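Local coordinates for protein putative esterase (Sulfolobus solfataricus P2, PDB 2RAU) that probably hydrolyses ester bonds as a lipase-like enzyme of the alpha/beta-hydrolase clan, and binds calcium ions, at residues W26-E31 against I130-S135; H75-D80 against M265-A270; T191-S196 against W276-S281. One frame throughout, in Å; residues are numbered along the deposited sequence.

Interaction 1 (W26-E31 against I130-S135)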
loop_
_atom_site.group_PDB
_atom_site.type_symbol
_atom_site.label_atom_id
_atom_site.label_comp_id
_atom_site.label_asym_id
_atom_site.label_seq_id
_atom_site.Cartn_x
_atom_site.Cartn_y
_atom_site.Cartn_z
ATOM N N TRP A 26 -13.598 -1.185 -10.902
ATOM C CA TRP A 26 -14.726 -2.045 -10.617
ATOM C C TRP A 26 -14.863 -2.163 -9.137
ATOM O O TRP A 26 -13.896 -2.108 -8.398
ATOM C CB TRP A 26 -14.521 -3.443 -11.163
ATOM C CG TRP A 26 -14.336 -3.552 -12.623
ATOM C CD1 TRP A 26 -15.281 -3.860 -13.542
ATOM C CD2 TRP A 26 -13.109 -3.402 -13.346
ATOM N NE1 TRP A 26 -14.726 -3.930 -14.787
ATOM C CE2 TRP A 26 -13.397 -3.643 -14.703
ATOM C CE3 TRP A 26 -11.797 -3.132 -12.975
ATOM C CZ2 TRP A 26 -12.442 -3.594 -15.686
ATOM C CZ3 TRP A 26 -10.842 -3.093 -13.958
ATOM C CH2 TRP A 26 -11.171 -3.325 -15.304
ATOM N N LYS A 27 -16.083 -2.431 -8.729
ATOM C CA LYS A 27 -16.447 -2.577 -7.330
ATOM C C LYS A 27 -17.221 -3.893 -7.097
ATOM O O LYS A 27 -18.018 -4.327 -7.960
ATOM C CB LYS A 27 -17.367 -1.421 -7.042
ATOM C CG LYS A 27 -17.786 -1.246 -5.684
ATOM C CD LYS A 27 -18.770 -0.046 -5.621
ATOM C CE LYS A 27 -18.178 1.092 -4.945
ATOM N NZ LYS A 27 -19.248 2.095 -4.575
HETATM N N MSE A 28 -16.993 -4.522 -5.941
HETATM C CA MSE A 28 -17.718 -5.724 -5.567
HETATM C C MSE A 28 -18.243 -5.607 -4.139
HETATM O O MSE A 28 -17.504 -5.325 -3.224
HETATM C CB MSE A 28 -16.832 -6.954 -5.613
HETATM C CG MSE A 28 -17.521 -8.263 -5.163
HETATM SE SE MSE A 28 -16.319 -9.792 -5.318
HETATM C CE MSE A 28 -16.615 -10.106 -7.207
ATOM N N LYS A 29 -19.540 -5.840 -3.964
ATOM C CA LYS A 29 -20.101 -5.949 -2.656
ATOM C C LYS A 29 -19.701 -7.250 -1.997
ATOM O O LYS A 29 -19.763 -8.330 -2.597
ATOM C CB LYS A 29 -21.598 -5.886 -2.745
ATOM C CG LYS A 29 -22.295 -5.840 -1.381
ATOM C CD LYS A 29 -22.000 -4.466 -0.662
ATOM C CE LYS A 29 -22.625 -4.283 0.760
ATOM N NZ LYS A 29 -22.002 -5.113 1.817
ATOM N N ARG A 30 -19.307 -7.136 -0.728
ATOM C CA ARG A 30 -18.907 -8.259 0.101
ATOM C C ARG A 30 -19.925 -8.308 1.293
ATOM O O ARG A 30 -20.990 -7.658 1.252
ATOM C CB ARG A 30 -17.476 -8.048 0.605
ATOM C CG ARG A 30 -16.428 -7.774 -0.493
ATOM C CD ARG A 30 -16.205 -8.945 -1.421
ATOM N NE ARG A 30 -15.271 -9.895 -0.869
ATOM C CZ ARG A 30 -15.353 -11.211 -0.923
ATOM N NH1 ARG A 30 -16.339 -11.829 -1.503
ATOM N NH2 ARG A 30 -14.411 -11.936 -0.392
ATOM N N GLU A 31 -19.635 -9.097 2.319
ATOM C CA GLU A 31 -20.573 -9.276 3.409
ATOM C C GLU A 31 -19.970 -8.904 4.754
ATOM O O GLU A 31 -18.776 -9.022 4.922
ATOM C CB GLU A 31 -21.035 -10.760 3.426
ATOM C CG GLU A 31 -21.874 -11.170 2.205
ATOM C CD GLU A 31 -23.115 -10.254 1.954
ATOM O OE1 GLU A 31 -23.770 -9.805 2.946
ATOM O OE2 GLU A 31 -23.421 -9.985 0.747
ATOM N N ILE A 130 -8.339 -10.398 -1.791
ATOM C CA ILE A 130 -7.277 -10.473 -2.770
ATOM C C ILE A 130 -7.585 -11.591 -3.824
ATOM O O ILE A 130 -7.355 -11.398 -5.023
ATOM C CB ILE A 130 -5.907 -10.696 -2.094
ATOM C CG1 ILE A 130 -5.570 -9.499 -1.141
ATOM C CG2 ILE A 130 -4.817 -10.825 -3.152
ATOM C CD1 ILE A 130 -4.360 -9.771 -0.156
ATOM N N LYS A 131 -8.061 -12.753 -3.369
ATOM C CA LYS A 131 -8.439 -13.843 -4.267
ATOM C C LYS A 131 -9.491 -13.442 -5.334
ATOM O O LYS A 131 -9.365 -13.795 -6.527
ATOM C CB LYS A 131 -8.889 -15.087 -3.471
ATOM C CG LYS A 131 -9.440 -16.255 -4.321
ATOM C CD LYS A 131 -8.547 -16.799 -5.449
ATOM C CE LYS A 131 -7.829 -18.073 -5.118
ATOM N NZ LYS A 131 -7.079 -18.605 -6.296
ATOM N N GLU A 132 -10.527 -12.732 -4.912
ATOM C CA GLU A 132 -11.528 -12.226 -5.847
ATOM C C GLU A 132 -10.906 -11.328 -6.907
ATOM O O GLU A 132 -11.318 -11.361 -8.072
ATOM C CB GLU A 132 -12.628 -11.452 -5.111
ATOM C CG GLU A 132 -13.554 -12.218 -4.244
ATOM C CD GLU A 132 -14.268 -13.350 -4.959
ATOM O OE1 GLU A 132 -14.662 -13.224 -6.123
ATOM O OE2 GLU A 132 -14.387 -14.391 -4.325
ATOM N N VAL A 133 -9.968 -10.475 -6.503
ATOM C CA VAL A 133 -9.290 -9.580 -7.446
ATOM C C VAL A 133 -8.404 -10.409 -8.421
ATOM O O VAL A 133 -8.393 -10.171 -9.628
ATOM C CB VAL A 133 -8.480 -8.522 -6.680
ATOM C CG1 VAL A 133 -7.417 -7.917 -7.533
ATOM C CG2 VAL A 133 -9.432 -7.476 -6.026
ATOM N N VAL A 134 -7.642 -11.360 -7.892
ATOM C CA VAL A 134 -6.770 -12.192 -8.720
ATOM C C VAL A 134 -7.559 -12.979 -9.772
ATOM O O VAL A 134 -7.150 -13.044 -10.921
ATOM C CB VAL A 134 -5.883 -13.156 -7.837
ATOM C CG1 VAL A 134 -5.216 -14.255 -8.695
ATOM C CG2 VAL A 134 -4.856 -12.327 -6.990
ATOM N N SER A 135 -8.680 -13.559 -9.369
ATOM C CA SER A 135 -9.535 -14.310 -10.283
ATOM C C SER A 135 -10.022 -13.404 -11.427
ATOM O O SER A 135 -10.016 -13.786 -12.600
ATOM C CB SER A 135 -10.715 -14.903 -9.517
ATOM O OG SER A 135 -10.268 -15.823 -8.533
HETATM O O HOH W 1 -14.645 -14.820 -1.441
#

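Interaction 2 (H75-D80 against M265-A270)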
loop_
_atom_site.group_PDB
_atom_site.type_symbol
_atom_site.label_atom_id
_atom_site.label_comp_id
_atom_site.label_asym_id
_atom_site.label_seq_id
_atom_site.Cartn_x
_atom_site.Cartn_y
_atom_site.Cartn_z
ATOM N N HIS A 75 -8.502 15.185 -4.208
ATOM C CA HIS A 75 -7.140 15.230 -4.743
ATOM C C HIS A 75 -6.241 16.246 -4.009
ATOM O O HIS A 75 -6.637 17.348 -3.698
ATOM C CB HIS A 75 -7.231 15.565 -6.230
ATOM C CG HIS A 75 -7.827 14.457 -7.038
ATOM N ND1 HIS A 75 -9.186 14.285 -7.161
ATOM C CD2 HIS A 75 -7.259 13.472 -7.775
ATOM C CE1 HIS A 75 -9.436 13.260 -7.954
ATOM N NE2 HIS A 75 -8.289 12.743 -8.337
ATOM N N TYR A 76 -5.027 15.796 -3.763
ATOM C CA TYR A 76 -4.021 16.484 -2.982
ATOM C C TYR A 76 -2.803 16.899 -3.799
ATOM O O TYR A 76 -2.052 17.768 -3.367
ATOM C CB TYR A 76 -3.598 15.592 -1.790
ATOM C CG TYR A 76 -4.690 15.446 -0.774
ATOM C CD1 TYR A 76 -4.931 16.460 0.130
ATOM C CD2 TYR A 76 -5.527 14.313 -0.747
ATOM C CE1 TYR A 76 -5.966 16.361 1.056
ATOM C CE2 TYR A 76 -6.553 14.221 0.157
ATOM C CZ TYR A 76 -6.776 15.231 1.059
ATOM O OH TYR A 76 -7.760 15.127 2.029
ATOM N N THR A 77 -2.595 16.276 -4.958
ATOM C CA THR A 77 -1.449 16.551 -5.821
ATOM C C THR A 77 -1.699 16.029 -7.228
ATOM O O THR A 77 -2.745 15.406 -7.502
ATOM C CB THR A 77 -0.168 15.899 -5.237
ATOM O OG1 THR A 77 0.959 16.456 -5.885
ATOM C CG2 THR A 77 -0.147 14.386 -5.335
ATOM N N ILE A 78 -0.766 16.290 -8.144
ATOM C CA ILE A 78 -0.810 15.682 -9.472
ATOM C C ILE A 78 0.235 14.589 -9.534
ATOM O O ILE A 78 1.416 14.857 -9.350
ATOM C CB ILE A 78 -0.542 16.693 -10.576
ATOM C CG1 ILE A 78 -1.630 17.788 -10.548
ATOM C CG2 ILE A 78 -0.500 15.983 -11.968
ATOM C CD1 ILE A 78 -1.252 19.019 -11.265
ATOM N N PRO A 79 -0.178 13.344 -9.782
ATOM C CA PRO A 79 0.823 12.276 -9.808
ATOM C C PRO A 79 1.816 12.371 -10.947
ATOM O O PRO A 79 1.469 12.763 -12.061
ATOM C CB PRO A 79 -0.013 10.990 -10.021
ATOM C CG PRO A 79 -1.426 11.384 -9.964
ATOM C CD PRO A 79 -1.549 12.854 -10.016
ATOM N N ASP A 80 3.046 11.990 -10.634
ATOM C CA ASP A 80 4.146 11.949 -11.570
ATOM C C ASP A 80 4.442 10.473 -11.800
ATOM O O ASP A 80 4.799 9.774 -10.860
ATOM C CB ASP A 80 5.344 12.637 -10.948
ATOM C CG ASP A 80 6.513 12.750 -11.860
ATOM O OD1 ASP A 80 6.594 12.072 -12.909
ATOM O OD2 ASP A 80 7.408 13.541 -11.497
HETATM N N MSE A 265 5.591 13.901 0.261
HETATM C CA MSE A 265 5.201 13.233 1.525
HETATM C C MSE A 265 3.838 13.658 2.019
HETATM O O MSE A 265 3.056 12.833 2.494
HETATM C CB MSE A 265 6.198 13.454 2.642
HETATM C CG MSE A 265 7.612 12.915 2.400
HETATM SE SE MSE A 265 7.506 10.961 2.393
HETATM C CE MSE A 265 8.971 10.704 1.119
ATOM N N PHE A 266 3.594 14.955 1.979
ATOM C CA PHE A 266 2.342 15.483 2.572
ATOM C C PHE A 266 1.092 14.934 1.842
ATOM O O PHE A 266 0.099 14.606 2.521
ATOM C CB PHE A 266 2.367 17.022 2.685
ATOM C CG PHE A 266 3.321 17.573 3.794
ATOM C CD1 PHE A 266 4.254 16.758 4.464
ATOM C CD2 PHE A 266 3.359 18.933 4.055
ATOM C CE1 PHE A 266 5.124 17.285 5.388
ATOM C CE2 PHE A 266 4.228 19.448 4.986
ATOM C CZ PHE A 266 5.081 18.626 5.668
ATOM N N PRO A 267 1.107 14.898 0.477
ATOM C CA PRO A 267 -0.034 14.270 -0.216
ATOM C C PRO A 267 -0.312 12.824 0.103
ATOM O O PRO A 267 -1.482 12.462 0.132
ATOM C CB PRO A 267 0.235 14.540 -1.692
ATOM C CG PRO A 267 1.080 15.745 -1.700
ATOM C CD PRO A 267 2.003 15.542 -0.502
ATOM N N ILE A 268 0.726 12.046 0.431
ATOM C CA ILE A 268 0.595 10.638 0.828
ATOM C C ILE A 268 -0.106 10.581 2.163
ATOM O O ILE A 268 -1.079 9.874 2.327
ATOM C CB ILE A 268 1.977 9.853 0.853
ATOM C CG1 ILE A 268 2.480 9.672 -0.593
ATOM C CG2 ILE A 268 1.826 8.518 1.643
ATOM C CD1 ILE A 268 4.001 9.215 -0.780
ATOM N N LEU A 269 0.389 11.331 3.138
ATOM C CA LEU A 269 -0.214 11.322 4.465
ATOM C C LEU A 269 -1.667 11.770 4.379
ATOM O O LEU A 269 -2.539 11.193 5.009
ATOM C CB LEU A 269 0.590 12.207 5.414
ATOM C CG LEU A 269 1.692 11.500 6.247
ATOM C CD1 LEU A 269 1.044 10.665 7.309
ATOM C CD2 LEU A 269 2.694 10.690 5.418
ATOM N N ALA A 270 -1.901 12.808 3.589
ATOM C CA ALA A 270 -3.228 13.392 3.469
ATOM C C ALA A 270 -4.268 12.408 2.890
ATOM O O ALA A 270 -5.452 12.504 3.228
ATOM C CB ALA A 270 -3.180 14.653 2.635
HETATM O O HOH W 2 -6.266 15.017 4.608
#

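Interaction 3 (T191-S196 against W276-S281)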
loop_
_atom_site.group_PDB
_atom_site.type_symbol
_atom_site.label_atom_id
_atom_site.label_comp_id
_atom_site.label_asym_id
_atom_site.label_seq_id
_atom_site.Cartn_x
_atom_site.Cartn_y
_atom_site.Cartn_z
ATOM N N THR A 191 0.924 3.129 19.248
ATOM C CA THR A 191 1.078 2.247 20.448
ATOM C C THR A 191 -0.238 1.495 20.614
ATOM O O THR A 191 -1.285 2.129 20.768
ATOM C CB THR A 191 1.348 2.991 21.779
ATOM O OG1 THR A 191 2.671 3.540 21.765
ATOM C CG2 THR A 191 1.222 2.023 22.981
ATOM N N PRO A 192 -0.200 0.152 20.575
ATOM C CA PRO A 192 -1.443 -0.633 20.593
ATOM C C PRO A 192 -2.375 -0.359 21.761
ATOM O O PRO A 192 -1.965 -0.481 22.899
ATOM C CB PRO A 192 -0.944 -2.067 20.665
ATOM C CG PRO A 192 0.403 -2.017 20.098
ATOM C CD PRO A 192 0.983 -0.716 20.489
ATOM N N GLU A 193 -3.620 0.007 21.474
ATOM C CA GLU A 193 -4.625 0.215 22.517
ATOM C C GLU A 193 -5.209 -1.117 23.028
ATOM O O GLU A 193 -5.731 -1.175 24.147
ATOM C CB GLU A 193 -5.765 1.091 21.992
ATOM C CG GLU A 193 -5.372 2.493 21.508
ATOM C CD GLU A 193 -6.590 3.247 20.900
ATOM O OE1 GLU A 193 -7.438 3.719 21.718
ATOM O OE2 GLU A 193 -6.697 3.364 19.623
ATOM N N VAL A 194 -5.154 -2.164 22.196
ATOM C CA VAL A 194 -5.626 -3.496 22.556
ATOM C C VAL A 194 -4.537 -4.488 22.182
ATOM O O VAL A 194 -3.734 -4.222 21.303
ATOM C CB VAL A 194 -6.977 -3.871 21.863
ATOM C CG1 VAL A 194 -8.085 -2.848 22.245
ATOM C CG2 VAL A 194 -6.795 -3.946 20.377
ATOM N N ASN A 195 -4.509 -5.616 22.877
ATOM C CA ASN A 195 -3.463 -6.632 22.712
ATOM C C ASN A 195 -4.023 -7.995 22.430
ATOM O O ASN A 195 -3.263 -8.924 22.254
ATOM C CB ASN A 195 -2.579 -6.695 23.977
ATOM C CG ASN A 195 -1.918 -5.340 24.294
ATOM O OD1 ASN A 195 -1.069 -4.858 23.530
ATOM N ND2 ASN A 195 -2.333 -4.709 25.403
ATOM N N SER A 196 -5.350 -8.117 22.391
ATOM C CA SER A 196 -6.010 -9.381 22.054
ATOM C C SER A 196 -7.384 -9.115 21.459
ATOM O O SER A 196 -7.880 -7.991 21.526
ATOM C CB SER A 196 -6.162 -10.248 23.306
ATOM O OG SER A 196 -7.100 -9.682 24.209
ATOM N N TRP A 276 -7.724 1.391 10.236
ATOM C CA TRP A 276 -7.209 0.076 9.886
ATOM C C TRP A 276 -7.642 -0.897 10.982
ATOM O O TRP A 276 -7.554 -0.567 12.120
ATOM C CB TRP A 276 -5.696 0.105 9.823
ATOM C CG TRP A 276 -5.066 -1.097 9.248
ATOM C CD1 TRP A 276 -4.412 -2.100 9.926
ATOM C CD2 TRP A 276 -5.004 -1.454 7.857
ATOM N NE1 TRP A 276 -3.952 -3.055 9.029
ATOM C CE2 TRP A 276 -4.303 -2.676 7.759
ATOM C CE3 TRP A 276 -5.457 -0.857 6.686
ATOM C CZ2 TRP A 276 -4.042 -3.295 6.529
ATOM C CZ3 TRP A 276 -5.181 -1.465 5.482
ATOM C CH2 TRP A 276 -4.477 -2.666 5.407
ATOM N N PRO A 277 -8.135 -2.098 10.619
ATOM C CA PRO A 277 -8.594 -3.008 11.643
ATOM C C PRO A 277 -7.485 -3.580 12.503
ATOM O O PRO A 277 -6.418 -4.001 12.009
ATOM C CB PRO A 277 -9.290 -4.108 10.840
ATOM C CG PRO A 277 -8.516 -4.133 9.543
ATOM C CD PRO A 277 -8.274 -2.667 9.263
ATOM N N TYR A 278 -7.721 -3.562 13.804
ATOM C CA TYR A 278 -6.843 -4.268 14.752
ATOM C C TYR A 278 -6.734 -5.772 14.499
ATOM O O TYR A 278 -5.721 -6.383 14.833
ATOM C CB TYR A 278 -7.302 -4.052 16.232
ATOM C CG TYR A 278 -6.522 -2.950 16.939
ATOM C CD1 TYR A 278 -5.189 -3.138 17.295
ATOM C CD2 TYR A 278 -7.116 -1.740 17.275
ATOM C CE1 TYR A 278 -4.464 -2.143 17.949
ATOM C CE2 TYR A 278 -6.394 -0.746 17.900
ATOM C CZ TYR A 278 -5.063 -0.963 18.242
ATOM O OH TYR A 278 -4.317 0.026 18.859
ATOM N N ARG A 279 -7.782 -6.367 13.949
ATOM C CA ARG A 279 -7.870 -7.810 13.855
ATOM C C ARG A 279 -6.639 -8.412 13.113
ATOM O O ARG A 279 -6.065 -9.432 13.530
ATOM C CB ARG A 279 -9.242 -8.198 13.243
ATOM C CG ARG A 279 -9.520 -9.686 13.047
ATOM C CD ARG A 279 -9.445 -10.340 14.363
ATOM N NE ARG A 279 -9.948 -11.709 14.392
ATOM C CZ ARG A 279 -11.095 -12.081 14.960
ATOM N NH1 ARG A 279 -11.935 -11.207 15.515
ATOM N NH2 ARG A 279 -11.413 -13.356 14.974
ATOM N N LEU A 280 -6.190 -7.755 12.057
ATOM C CA LEU A 280 -5.072 -8.276 11.278
ATOM C C LEU A 280 -3.826 -8.470 12.137
ATOM O O LEU A 280 -3.184 -9.507 12.063
ATOM C CB LEU A 280 -4.786 -7.357 10.086
ATOM C CG LEU A 280 -5.690 -7.445 8.867
ATOM C CD1 LEU A 280 -5.484 -6.252 8.008
ATOM C CD2 LEU A 280 -5.445 -8.752 8.072
ATOM N N SER A 281 -3.512 -7.493 12.984
ATOM C CA SER A 281 -2.325 -7.564 13.816
ATOM C C SER A 281 -2.543 -8.460 15.026
ATOM O O SER A 281 -1.595 -9.042 15.553
ATOM C CB SER A 281 -1.859 -6.158 14.236
ATOM O OG SER A 281 -2.813 -5.474 15.010
HETATM O O HOH W 3 -4.916 2.425 18.217
#

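Interaction 1 (W26-E31 against I130-S135)
E132 is the one residue of helix segment 130-135 that meets the 26-31 segment, where it touches M28 and R30. Just before it, K131 sends its amine to a salt bridge with D169. E132 follows. Its CG stands anti to the carbonyl carbon (chi1 -69°), and a bend at chi2 carries the carboxylate across M28. E132 CG packs 3.8 Å from SE of M28, a selenomethionine, and the two side chains cross at about a right angle. OE1 of E132 lies 3.8 Å from the M28 methyl, CE. The same CG of E132 also covers one face of the R30 guanidinium near its rim, 3.9 Å from R30 CZ. The carboxylate itself makes no direct bond to R30. E132 OE2 is 4.3 Å from R30 NH1 and well out of the guanidinium plane. A water links the charges instead: it accepts from R30 NH2 at 3.1 Å and donates to E132 OE2 at 2.9 Å. R30 NE makes its salt bridge to D129. Helix 123-141 packs on the central alpha/beta-hydrolase sheet, with V133 on L40 and L54 of strands 37-45 and 52-56, and I130 and V134 on Y161 of helix 153-169.

Interaction 2 (H75-D80 against M265-A270)
The Y76 ring takes the methyl of A270 on one face. A270 CB sits 3.6 Å from the ring centroid, 15° off the ring normal, which makes a CH-pi contact. The methyl is shifted toward the rim, with Y76 CD1 and CE1 as its nearest ring atoms. P267 O approaches the ring obliquely. A chi1 of -69° turns the Y76 ring so that this face meets A270 CB. The phenol reaches a water, 3.0 Å from Y76 OH. That water donates to A270 O, also at 3.0 Å, so it bridges the tyrosine to the backbone near the end of helix 262-270. This helix belongs to the long insertion between strands 170-176 and 297-302, consistent with a lid of an alpha/beta-hydrolase. The 75-80 loop, which follows the small hairpin 70-71/74-75, packs against it. The second half of the contact is apolar. T77 CG2 meets P267 CB at 3.7 Å, and the side chains cross at about a right angle. Y76 CB lies 4.0 Å from the same P267 CB. P267 N has no bond to the preceding turn, and the helix kinks here. P267 also touches L223 of helix 218-224, and Y76 touches S220 of that helix.

Interaction 3 (T191-S196 against W276-S281)
Y278 reaches from the 276-281 segment to the 191-196 loop. Both belong to the insertion between strands 170-176 and 297-302, which fits the lid of an alpha/beta-hydrolase. The tight part is the ring face. V194 CG2 sits over its centre, 3.6 Å from the centroid and 13° off the normal, a CH-pi contact. This methyl projects between the backbone N and the carbonyl carbon of V194, which carries it over the tyrosine. M200 of helix 197-203 also touches Y278, and S196 caps the start of that helix through E199 N. At the phenol end the contact passes to exposed loop residues. P192 meets the ring at its edge, near the ring plane, with P192 CA 3.4 Å from Y278 OH. E193 crosses the tyrosine at about a right angle, and its carboxylate plane is turned 65° from the ring. A water joins them: it lies a short 2.6 Å from Y278 OH and donates to E193 OE2. With a phenylalanine in place of Y278, the E193 amide would probably lose its acceptor and the bridging water one of its partners. That amide bond is short and nearly straight: E193 N to Y278 OH is 2.7 Å, at 168°.

In the fold
The three contacts are separate. The centres of interactions 1 and 2 lie about 26 Å apart. The centres of interactions 1 and 3 are about 24 Å apart, and those of interactions 2 and 3 about 27 Å. Interactions 1 and 3 come nearest, about 8 Å between closest atoms. Helix 123-141 joins them, because P277 and L280 touch its W126. Interactions 2 and 3 share the insertion, where helix 262-270 is followed by strand 275-277. None lies at the annotated calcium site, G142 and E144, just past helix 123-141, though the A270 side chain is about 10 Å from a bound calcium. S152, H329 and D177 probably form the Ser-His-Asp triad, as in other alpha/beta-hydrolases. W276 meets F153, next to S152, edge-to-face.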